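Local coordinates for protein superoxide dismutase (Acidilobus saccharovorans, PDB 4FFK) that catalyses the dismutation of superoxide to molecular oxygen and hydrogen peroxide at a protein-bound iron(III) ion, at residues A[22-27]-A[94-99]; A[100-105]-A[200-205]; A[118-123]-A[152-157]. One frame throughout, in Å; residues are numbered along the deposited sequence.

Interaction 1: A[22-27]-A[94-99]; sequences PPLPYN and LYWLNM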
# COMPACT_ATOMS: atom_id res chain seq x y z
N PRO A 22 20.43 17.45 -5.25
CA PRO A 22 21.29 18.28 -4.43
C PRO A 22 22.66 17.59 -4.20
O PRO A 22 22.76 16.40 -4.21
CB PRO A 22 20.51 18.42 -3.12
CG PRO A 22 19.83 17.10 -2.99
CD PRO A 22 19.45 16.69 -4.42
N PRO A 23 23.73 18.38 -4.04
CA PRO A 23 25.04 17.81 -3.75
C PRO A 23 25.04 17.13 -2.36
O PRO A 23 24.38 17.61 -1.46
CB PRO A 23 25.94 19.04 -3.72
CG PRO A 23 25.04 20.18 -3.32
CD PRO A 23 23.68 19.84 -3.87
N LEU A 24 25.74 16.02 -2.20
CA LEU A 24 26.02 15.50 -0.86
C LEU A 24 26.55 16.66 0.05
O LEU A 24 27.26 17.55 -0.41
CB LEU A 24 27.00 14.36 -0.99
CG LEU A 24 27.00 13.29 0.07
CD1 LEU A 24 25.58 12.51 0.11
CD2 LEU A 24 28.15 12.29 -0.19
N PRO A 25 26.13 16.71 1.32
CA PRO A 25 26.59 17.80 2.19
C PRO A 25 28.01 17.58 2.80
O PRO A 25 28.32 18.18 3.83
CB PRO A 25 25.54 17.83 3.32
CG PRO A 25 24.44 16.91 2.90
CD PRO A 25 25.08 15.91 1.97
N TYR A 26 28.80 16.71 2.18
CA TYR A 26 30.10 16.26 2.68
C TYR A 26 30.65 15.41 1.55
O TYR A 26 29.94 15.03 0.62
CB TYR A 26 29.99 15.44 3.99
CG TYR A 26 28.70 14.66 4.08
CD1 TYR A 26 28.55 13.46 3.39
CD2 TYR A 26 27.63 15.14 4.84
CE1 TYR A 26 27.34 12.73 3.46
CE2 TYR A 26 26.42 14.42 4.92
CZ TYR A 26 26.29 13.24 4.22
OH TYR A 26 25.09 12.55 4.26
N ASN A 27 31.94 15.11 1.61
CA ASN A 27 32.52 14.27 0.61
C ASN A 27 32.03 12.86 0.86
O ASN A 27 31.53 12.52 1.96
CB ASN A 27 34.03 14.34 0.72
CG ASN A 27 34.48 14.43 2.15
OD1 ASN A 27 34.75 15.53 2.67
ND2 ASN A 27 34.47 13.31 2.84
N LEU A 94 16.70 14.94 2.88
CA LEU A 94 16.71 14.97 4.35
C LEU A 94 17.75 14.04 4.90
O LEU A 94 18.62 14.43 5.74
CB LEU A 94 15.33 14.57 4.88
CG LEU A 94 15.13 14.57 6.38
CD1 LEU A 94 15.47 15.96 6.93
CD2 LEU A 94 13.66 14.23 6.67
N TYR A 95 17.68 12.79 4.49
CA TYR A 95 18.62 11.79 4.94
C TYR A 95 20.08 12.27 4.87
O TYR A 95 20.78 12.15 5.86
CB TYR A 95 18.46 10.60 4.04
CG TYR A 95 19.34 9.43 4.32
CD1 TYR A 95 20.17 8.94 3.34
CD2 TYR A 95 19.21 8.72 5.54
CE1 TYR A 95 20.92 7.84 3.55
CE2 TYR A 95 19.93 7.58 5.73
CZ TYR A 95 20.82 7.18 4.75
OH TYR A 95 21.55 6.07 4.94
N TRP A 96 20.52 12.79 3.73
CA TRP A 96 21.94 13.25 3.65
C TRP A 96 22.22 14.36 4.60
O TRP A 96 23.33 14.40 5.18
CB TRP A 96 22.28 13.74 2.26
CG TRP A 96 21.85 12.85 1.17
CD1 TRP A 96 21.07 13.20 0.11
CD2 TRP A 96 22.20 11.49 0.99
NE1 TRP A 96 20.95 12.15 -0.74
CE2 TRP A 96 21.60 11.07 -0.23
CE3 TRP A 96 22.94 10.57 1.73
CZ2 TRP A 96 21.71 9.77 -0.70
CZ3 TRP A 96 23.07 9.27 1.24
CH2 TRP A 96 22.44 8.90 0.04
N LEU A 97 21.28 15.29 4.73
CA LEU A 97 21.43 16.50 5.56
C LEU A 97 21.50 16.12 7.03
O LEU A 97 22.17 16.80 7.86
CB LEU A 97 20.29 17.48 5.30
CG LEU A 97 20.34 18.18 3.93
CD1 LEU A 97 19.01 18.92 3.74
CD2 LEU A 97 21.58 19.18 3.82
N ASN A 98 20.85 15.03 7.36
CA ASN A 98 20.78 14.58 8.72
C ASN A 98 22.06 13.88 9.20
O ASN A 98 22.12 13.47 10.33
CB ASN A 98 19.69 13.51 8.84
CG ASN A 98 18.28 14.07 8.80
OD1 ASN A 98 17.34 13.34 8.45
ND2 ASN A 98 18.09 15.34 9.19
N MET A 99 23.01 13.67 8.31
CA MET A 99 24.25 13.03 8.65
C MET A 99 25.44 14.01 8.54
O MET A 99 25.37 15.07 7.88
CB MET A 99 24.46 11.81 7.80
CG MET A 99 23.41 10.74 8.14
SD MET A 99 23.67 9.26 7.25
CE MET A 99 23.42 9.74 5.51
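Tyr26 donates a hydrogen bond from its hydroxyl to the carbonyl of Trp96 on helix 75-97: OH lies 2.7 Å from Trp96 O, in the carbonyl plane on a lone pair, with a C=O...OH angle of 113°. Met99 N binds the same oxygen, so two donors grip it. With CG set between the backbone N and the carbonyl carbon (chi1 31°), the phenol swings toward the helix, and its OH also rests 3.5 Å from Met99 CE. Pro25 sits alongside, CD 3.6 Å from Trp96 CB and CG 3.8 Å from Leu97 CD2. Leu24 comes over the indole face, its CD1 4.0 Å from the centroid of the Trp96 six-membered ring, a CH-pi contact; Tyr95 CD1 covers the opposite face. A hydrogen bond from Trp96 NE1 to His48 fixes the rotation of the indole, which packs edge-to-face on the iron ligand His43; the Trp96 side chain lies about 6 Å from the iron, consistent with a second-shell aromatic wall of the active site. Further out, Leu24 leans on Leu40 and His44 of helix 37-66, Tyr95 on Asp178 of strand 172-178, and Leu97 on Arg211 of helix 205-216.

Interaction 2: A[100-105]-A[200-205]; sequences APKGKG and WDLINW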
# COMPACT_ATOMS: atom_id res chain seq x y z
N ALA A 100 26.49 13.66 9.25
CA ALA A 100 27.69 14.49 9.28
C ALA A 100 28.84 13.55 9.52
O ALA A 100 28.67 12.53 10.21
CB ALA A 100 27.59 15.56 10.40
N PRO A 101 30.02 13.88 8.97
CA PRO A 101 31.24 13.08 9.12
C PRO A 101 31.32 12.39 10.48
O PRO A 101 30.92 13.00 11.52
CB PRO A 101 32.34 14.13 9.00
CG PRO A 101 31.81 15.03 7.96
CD PRO A 101 30.32 15.16 8.30
N LYS A 102 31.82 11.15 10.47
CA LYS A 102 31.85 10.29 11.66
C LYS A 102 32.40 11.05 12.86
O LYS A 102 31.97 10.83 14.00
CB LYS A 102 32.70 9.04 11.40
CG LYS A 102 32.24 7.80 12.20
CD LYS A 102 32.84 7.63 13.60
CE LYS A 102 31.79 6.99 14.52
NZ LYS A 102 32.33 6.25 15.69
N GLY A 103 33.38 11.91 12.60
CA GLY A 103 33.87 12.81 13.63
C GLY A 103 32.76 13.71 14.14
O GLY A 103 32.33 13.59 15.30
N LYS A 104 32.29 14.58 13.25
CA LYS A 104 31.46 15.73 13.62
C LYS A 104 30.05 15.42 14.18
O LYS A 104 29.70 15.93 15.24
CB LYS A 104 31.40 16.72 12.46
CG LYS A 104 32.79 17.18 11.98
CD LYS A 104 32.83 18.72 11.69
CE LYS A 104 34.06 19.14 10.86
NZ LYS A 104 35.35 18.53 11.37
N GLY A 105 29.27 14.60 13.48
CA GLY A 105 27.90 14.27 13.91
C GLY A 105 27.90 13.27 15.05
O GLY A 105 28.95 12.98 15.61
N TRP A 200 23.23 6.06 14.11
CA TRP A 200 23.20 7.02 15.24
C TRP A 200 24.42 7.89 15.35
O TRP A 200 24.31 9.07 15.69
CB TRP A 200 22.91 6.31 16.57
CG TRP A 200 21.51 5.76 16.61
CD1 TRP A 200 21.13 4.52 16.31
CD2 TRP A 200 20.30 6.49 16.85
NE1 TRP A 200 19.77 4.38 16.41
CE2 TRP A 200 19.23 5.59 16.71
CE3 TRP A 200 20.02 7.83 17.11
CZ2 TRP A 200 17.91 5.98 16.88
CZ3 TRP A 200 18.70 8.21 17.31
CH2 TRP A 200 17.68 7.29 17.19
N ASP A 201 25.57 7.32 15.01
CA ASP A 201 26.85 8.04 15.14
C ASP A 201 27.11 9.05 14.04
O ASP A 201 28.12 9.77 14.07
CB ASP A 201 28.01 7.06 15.19
CG ASP A 201 27.91 6.14 16.38
OD1 ASP A 201 27.35 6.59 17.39
OD2 ASP A 201 28.33 4.97 16.31
N LEU A 202 26.23 9.06 13.03
CA LEU A 202 26.36 10.00 11.94
C LEU A 202 25.42 11.16 12.06
O LEU A 202 25.51 12.12 11.29
CB LEU A 202 26.09 9.27 10.64
CG LEU A 202 27.11 8.22 10.22
CD1 LEU A 202 26.80 7.77 8.85
CD2 LEU A 202 28.51 8.90 10.23
N ILE A 203 24.49 11.08 12.99
CA ILE A 203 23.43 12.11 13.00
C ILE A 203 24.02 13.49 13.23
O ILE A 203 24.75 13.72 14.21
CB ILE A 203 22.30 11.81 14.00
CG1 ILE A 203 21.58 10.55 13.56
CG2 ILE A 203 21.27 12.95 14.03
CD1 ILE A 203 20.85 9.86 14.65
N ASN A 204 23.77 14.36 12.27
CA ASN A 204 23.94 15.77 12.49
C ASN A 204 22.79 16.36 13.29
O ASN A 204 21.78 16.86 12.75
CB ASN A 204 24.20 16.47 11.18
CG ASN A 204 24.54 17.92 11.38
OD1 ASN A 204 24.97 18.57 10.47
ND2 ASN A 204 24.28 18.44 12.56
N TRP A 205 22.94 16.35 14.60
CA TRP A 205 21.89 16.87 15.47
C TRP A 205 21.64 18.38 15.36
O TRP A 205 20.59 18.88 15.80
CB TRP A 205 22.07 16.42 16.92
CG TRP A 205 21.71 15.01 17.13
CD1 TRP A 205 22.57 13.97 17.34
CD2 TRP A 205 20.39 14.45 17.13
NE1 TRP A 205 21.87 12.80 17.50
CE2 TRP A 205 20.53 13.06 17.36
CE3 TRP A 205 19.10 14.98 16.92
CZ2 TRP A 205 19.43 12.18 17.39
CZ3 TRP A 205 18.00 14.12 17.01
CH2 TRP A 205 18.18 12.73 17.23
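Ala100 and Leu202 supply the hydrogen bond between these two loops: Ala100 N lies 2.7 Å from Leu202 O, in the carbonyl plane. The C=O...N angle is open at 158°, but the N-H...O angle of 137° shows a noticeably bent approach. Another backbone bond joins Ile203 with Gly106, just past residues 100-105. The first turn of the 100-105 loop is held by its own bond from Gly105 N to Pro101 O.

Van der Waals contacts accompany this bond. Ala100 CB meets Asn204 CB at 3.6 Å, just ahead of helix 205-216, of which Asn204 is the N-cap residue. Leu202 starts away from the other loop, yet its CG, anti to the carbonyl carbon (chi1 -68°), lets CD2 turn back to within 3.6 Å of Ala100 O and 3.9 Å of Lys102 CA; Leu31 packs on the same side chain. Gly105 also lies tight against the backbone, its CA 3.2 Å from Ile203 O, where any beta carbon would run into the carbonyl oxygens of Leu202 and Ile203.

The charged pair is looser. Lys102 and Asp201 run side by side in the same direction, CE 3.8 Å from Asp201 CB, while NZ stays 4.2 Å from Asp201 OD2, too far apart for a salt bridge. Both also touch Ile34.

The loop leaving the alpha-hairpin is thus joined to the C-terminal domain mainly through main chain and close carbon contacts, and the opposite charges of Lys102 and Asp201 probably add only a mild attraction.

Interaction 3: A[118-123]-A[152-157]; sequences NKFFGS and TGDLRI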
# COMPACT_ATOMS: atom_id res chain seq x y z
N ASN A 118 13.48 14.43 25.05
CA ASN A 118 13.19 14.04 26.41
C ASN A 118 11.71 14.20 26.77
O ASN A 118 11.12 13.33 27.40
CB ASN A 118 14.10 14.79 27.37
CG ASN A 118 15.52 14.34 27.26
OD1 ASN A 118 15.77 13.17 26.95
ND2 ASN A 118 16.48 15.24 27.54
N LYS A 119 11.11 15.32 26.37
CA LYS A 119 9.70 15.56 26.70
C LYS A 119 8.77 14.49 26.12
O LYS A 119 7.89 13.97 26.81
CB LYS A 119 9.28 16.98 26.29
CG LYS A 119 7.82 17.28 26.54
CD LYS A 119 7.52 18.74 26.20
CE LYS A 119 6.11 19.05 26.65
NZ LYS A 119 5.62 20.36 26.14
N PHE A 120 9.00 14.12 24.86
CA PHE A 120 8.02 13.28 24.17
C PHE A 120 8.33 11.78 24.24
O PHE A 120 7.44 10.95 24.08
CB PHE A 120 7.77 13.81 22.76
CG PHE A 120 7.31 15.23 22.74
CD1 PHE A 120 6.12 15.60 23.41
CD2 PHE A 120 8.02 16.23 22.08
CE1 PHE A 120 5.67 16.92 23.40
CE2 PHE A 120 7.59 17.58 22.10
CZ PHE A 120 6.42 17.91 22.77
N PHE A 121 9.58 11.43 24.56
CA PHE A 121 9.93 10.01 24.68
C PHE A 121 10.54 9.63 26.03
O PHE A 121 10.86 8.46 26.29
CB PHE A 121 10.88 9.57 23.56
CG PHE A 121 10.41 9.98 22.21
CD1 PHE A 121 10.72 11.24 21.73
CD2 PHE A 121 9.60 9.11 21.46
CE1 PHE A 121 10.29 11.67 20.47
CE2 PHE A 121 9.11 9.54 20.20
CZ PHE A 121 9.49 10.80 19.71
N GLY A 122 10.71 10.64 26.88
CA GLY A 122 11.14 10.36 28.25
C GLY A 122 12.62 10.60 28.41
O GLY A 122 13.06 11.25 29.38
N SER A 123 13.40 10.06 27.46
CA SER A 123 14.86 10.19 27.46
C SER A 123 15.33 9.97 26.06
O SER A 123 14.62 9.36 25.27
CB SER A 123 15.50 9.12 28.35
OG SER A 123 15.14 7.82 27.93
N THR A 152 -0.01 19.56 17.31
CA THR A 152 0.06 19.38 18.75
C THR A 152 1.31 20.00 19.31
O THR A 152 1.37 20.28 20.51
CB THR A 152 -0.02 17.91 19.17
OG1 THR A 152 1.03 17.17 18.53
CG2 THR A 152 -1.37 17.30 18.85
N GLY A 153 2.29 20.19 18.46
CA GLY A 153 3.64 20.45 18.89
C GLY A 153 4.41 19.22 19.36
O GLY A 153 5.56 19.36 19.72
N ASP A 154 3.79 18.03 19.33
CA ASP A 154 4.46 16.77 19.73
C ASP A 154 5.43 16.30 18.63
O ASP A 154 5.19 16.54 17.45
CB ASP A 154 3.45 15.65 20.01
CG ASP A 154 2.79 15.72 21.40
OD1 ASP A 154 2.86 16.78 22.06
OD2 ASP A 154 2.22 14.72 21.87
N LEU A 155 6.54 15.69 19.05
CA LEU A 155 7.32 14.87 18.14
C LEU A 155 6.57 13.61 17.94
O LEU A 155 5.93 13.15 18.84
CB LEU A 155 8.74 14.60 18.69
CG LEU A 155 9.61 15.87 18.74
CD1 LEU A 155 10.92 15.51 19.37
CD2 LEU A 155 9.91 16.48 17.37
N ARG A 156 6.65 13.03 16.73
CA ARG A 156 6.03 11.73 16.48
C ARG A 156 7.05 10.94 15.68
O ARG A 156 7.75 11.50 14.85
CB ARG A 156 4.78 11.84 15.57
CG ARG A 156 3.62 12.60 16.17
CD ARG A 156 2.93 11.85 17.31
NE ARG A 156 1.79 12.66 17.76
CZ ARG A 156 1.60 13.10 19.00
NH1 ARG A 156 2.40 12.73 20.00
NH2 ARG A 156 0.54 13.84 19.25
N ILE A 157 7.13 9.67 15.99
CA ILE A 157 7.93 8.76 15.15
C ILE A 157 7.01 8.20 14.07
O ILE A 157 5.94 7.72 14.33
CB ILE A 157 8.52 7.66 15.98
CG1 ILE A 157 9.58 8.28 16.91
CG2 ILE A 157 9.18 6.55 15.04
CD1 ILE A 157 10.24 7.22 17.84
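Asp154 OD2 is gripped by several donors: Arg156 NH1 approaches its anti lone pair at 2.7 Å in a salt bridge, tilted from the guanidinium plane, Arg156 NH2 adds a weak bond, and Lys17 N of the second subunit binds it as well. The carboxylate stands at the entry to strand 155-161 in the alpha/beta C-terminal domain, where an ST turn ends, Thr152 OG1 accepting from Asp154 N at 3.0 Å. Against this turn lies the end of helix 111-121. Phe120 lays one ring face on the backbone, with Asp154 CA 3.9 Å from the ring centroid and only 14° off its normal, and Leu155 N over the same face; Lys119 CG covers the other. The carboxylate plane is turned 42° from the ring, with OD1 3.1 Å from Phe120 CE1. With an alanine at Phe120, the backbone of Asp154 and Leu155 would probably lose its aromatic cover, leaving a gap between helix and strand. Leu155 fits between the two phenylalanines, its CG 3.7 Å from Phe120 CD2 and its CB 3.8 Å from Phe121 CE1. Leu146 of strand 142-148 touches both Phe121 and Leu155, and Leu66 of the second subunit also packs on Phe121. Farther along the strand, Ile157 sends CD1 to within 3.5 Å of Phe121 CE2.

From the N terminus, interaction 1 comes first: 22-27 meets 94-99 and closes a loop that holds both long helices of the alpha-hairpin, 37-66 and 75-97. Interaction 2 opens immediately afterwards, in series, and its return at 200-205 encloses most of the C-terminal domain, including the three-stranded sheet. Interaction 3 falls wholly within that span; its shorter loop carries helix 124-136 and strand 142-148. Interactions 1 and 2 touch, with Asn98 O 2.7 Å from Asn204 N in a probable hydrogen bond, and so join hairpin to C-terminal domain. Interaction 3 lies apart, about 25 Å centre to centre from interaction 1, although both reach the second subunit.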